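Local coordinates for protein phosphoethanolamine N-methyltransferase 1 (Haemonchus contortus, PDB 4KRG) that probably methylates phosphoethanolamine with S-adenosylmethionine as methyl donor, an early step in nematode phosphocholine biosynthesis, at residues R200-D205 with D244-V249. Numbering follows the deposited sequence.
Sequences RYRDSD and DEETSV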
loop_
_atom_site.group_PDB
_atom_site.type_symbol
_atom_site.label_atom_id
_atom_site.label_comp_id
_atom_site.label_asym_id
_atom_site.label_seq_id
_atom_site.Cartn_x
_atom_site.Cartn_y
_atom_site.Cartn_z
ATOM N N ARG A 200 13.750 -4.254 13.013
ATOM C CA ARG A 200 14.148 -3.667 14.283
ATOM C C ARG A 200 15.639 -3.405 14.191
ATOM O O ARG A 200 16.424 -4.341 14.054
ATOM C CB ARG A 200 13.868 -4.630 15.434
ATOM C CG ARG A 200 12.406 -4.967 15.637
ATOM C CD ARG A 200 11.614 -3.736 16.000
ATOM N NE ARG A 200 10.212 -4.049 16.238
ATOM C CZ ARG A 200 9.299 -4.160 15.282
ATOM N NH1 ARG A 200 9.634 -3.985 14.011
ATOM N NH2 ARG A 200 8.048 -4.449 15.602
ATOM N N TYR A 201 16.028 -2.139 14.267
ATOM C CA TYR A 201 17.427 -1.750 14.112
ATOM C C TYR A 201 17.978 -1.081 15.365
ATOM O O TYR A 201 17.390 -0.121 15.869
ATOM C CB TYR A 201 17.560 -0.796 12.926
ATOM C CG TYR A 201 18.928 -0.167 12.752
ATOM C CD1 TYR A 201 19.929 -0.826 12.059
ATOM C CD2 TYR A 201 19.211 1.100 13.266
ATOM C CE1 TYR A 201 21.177 -0.251 11.892
ATOM C CE2 TYR A 201 20.458 1.681 13.101
ATOM C CZ TYR A 201 21.434 1.001 12.416
ATOM O OH TYR A 201 22.672 1.571 12.249
ATOM N N ARG A 202 19.108 -1.584 15.860
ATOM C CA ARG A 202 19.810 -0.927 16.955
ATOM C C ARG A 202 20.918 -0.049 16.395
ATOM O O ARG A 202 21.809 -0.536 15.695
ATOM C CB ARG A 202 20.412 -1.943 17.926
ATOM C CG ARG A 202 20.993 -1.302 19.182
ATOM C CD ARG A 202 21.530 -2.326 20.187
ATOM N NE ARG A 202 20.475 -2.996 20.948
ATOM C CZ ARG A 202 19.954 -2.539 22.086
ATOM N NH1 ARG A 202 20.387 -1.401 22.607
ATOM N NH2 ARG A 202 18.999 -3.220 22.706
ATOM N N ASP A 203 20.869 1.242 16.703
ATOM C CA ASP A 203 21.869 2.161 16.177
ATOM C C ASP A 203 23.179 2.118 16.977
ATOM O O ASP A 203 23.321 1.322 17.906
ATOM C CB ASP A 203 21.301 3.586 15.986
ATOM C CG ASP A 203 21.001 4.310 17.297
ATOM O OD1 ASP A 203 21.561 3.956 18.352
ATOM O OD2 ASP A 203 20.212 5.279 17.263
ATOM N N SER A 204 24.137 2.960 16.606
ATOM C CA SER A 204 25.452 2.933 17.237
ATOM C C SER A 204 25.417 3.378 18.700
ATOM O O SER A 204 26.341 3.097 19.461
ATOM C CB SER A 204 26.436 3.793 16.448
ATOM O OG SER A 204 25.960 5.117 16.325
ATOM N N ASP A 205 24.352 4.068 19.090
ATOM C CA ASP A 205 24.185 4.478 20.477
ATOM C C ASP A 205 23.437 3.410 21.263
ATOM O O ASP A 205 23.206 3.556 22.457
ATOM C CB ASP A 205 23.434 5.807 20.556
ATOM C CG ASP A 205 24.142 6.924 19.817
ATOM O OD1 ASP A 205 25.394 6.934 19.805
ATOM O OD2 ASP A 205 23.441 7.793 19.254
ATOM N N ASP A 244 12.316 -3.750 22.222
ATOM C CA ASP A 244 12.298 -4.751 21.166
ATOM C C ASP A 244 13.693 -5.326 20.954
ATOM O O ASP A 244 14.670 -4.789 21.478
ATOM C CB ASP A 244 11.754 -4.148 19.871
ATOM C CG ASP A 244 10.268 -3.844 19.949
ATOM O OD1 ASP A 244 9.706 -3.879 21.066
ATOM O OD2 ASP A 244 9.661 -3.567 18.894
ATOM N N GLU A 245 13.781 -6.421 20.202
ATOM C CA GLU A 245 15.069 -7.045 19.897
ATOM C C GLU A 245 15.399 -6.940 18.406
ATOM O O GLU A 245 14.500 -6.993 17.564
ATOM C CB GLU A 245 15.079 -8.513 20.332
ATOM C CG GLU A 245 14.039 -9.381 19.634
ATOM C CD GLU A 245 14.291 -10.869 19.828
ATOM O OE1 GLU A 245 14.983 -11.236 20.799
ATOM O OE2 GLU A 245 13.802 -11.672 19.006
ATOM N N GLU A 246 16.684 -6.799 18.086
ATOM C CA GLU A 246 17.116 -6.596 16.702
ATOM C C GLU A 246 16.671 -7.728 15.799
ATOM O O GLU A 246 16.535 -8.871 16.233
ATOM C CB GLU A 246 18.637 -6.473 16.616
ATOM C CG GLU A 246 19.203 -5.253 17.293
ATOM C CD GLU A 246 20.716 -5.232 17.284
ATOM O OE1 GLU A 246 21.316 -5.297 18.380
ATOM O OE2 GLU A 246 21.302 -5.147 16.184
ATOM N N THR A 247 16.436 -7.400 14.536
ATOM C CA THR A 247 16.174 -8.417 13.540
ATOM C C THR A 247 17.364 -8.428 12.614
ATOM O O THR A 247 17.658 -7.424 11.972
ATOM C CB THR A 247 14.909 -8.116 12.729
ATOM O OG1 THR A 247 14.909 -6.736 12.346
ATOM C CG2 THR A 247 13.672 -8.405 13.554
ATOM N N SER A 248 18.054 -9.561 12.556
ATOM C CA SER A 248 19.236 -9.697 11.714
ATOM C C SER A 248 18.840 -9.792 10.246
ATOM O O SER A 248 17.664 -9.951 9.931
ATOM C CB SER A 248 20.019 -10.947 12.106
ATOM O OG SER A 248 19.355 -12.118 11.660
ATOM N N VAL A 249 19.825 -9.706 9.355
ATOM C CA VAL A 249 19.580 -9.865 7.923
ATOM C C VAL A 249 19.138 -11.294 7.595
ATOM O O VAL A 249 18.232 -11.499 6.795
ATOM C CB VAL A 249 20.819 -9.484 7.082
ATOM C CG1 VAL A 249 20.540 -9.655 5.601
ATOM C CG2 VAL A 249 21.213 -8.052 7.356
HETATM O O HOH W 1 20.574 -3.925 13.967
HETATM O O HOH W 2 19.988 -5.991 20.890
#
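The guanidinium of Arg200 and the carboxylate of Asp244 meet edge to edge with their planes nearly coplanar, 24° apart. NE of Arg200 gives a hydrogen bond of 2.8 Å to OD2 of Asp244, on the anti lone pair, within a salt bridge; the oxygen is tilted slightly from the guanidinium plane. Bent at chi2 (-63°), the arginine chain crosses Asp244 at an oblique angle and presents NE to OD2, while NH1 of the same group bonds to the carbonyl oxygen of Arg197, so two of its nitrogens are engaged. A second, longer salt bridge joins Arg202 NE and Glu246 OE1 at 3.5 Å; OE1 lies at the guanidinium edge, but the planes are 62° apart. A water receives from Arg202 NE and donates to Glu246 OE1, bridging this pair, and CD of Glu246 packs against CB of Arg202 at 3.4 Å.

Arg200 and Thr247 are joined by two hydrogen bonds. Arg200 N donates to the side-chain OG1 of Thr247 (2.8 Å), which stands in for a main-chain acceptor, and Thr247 N returns a nearly straight backbone bond to Arg200 O (3.1 Å).

Flanked by two arginine-carboxylate salt bridges, these bonds close the surface loop between strand 231-240 and helix 249-271 onto the short strand 200-202, whose antiparallel partner is strand 208-218. Met208 of that strand touches Arg202, Asp244 and Glu246, and Ser248 then N-caps helix 249-271 through Asp251 N.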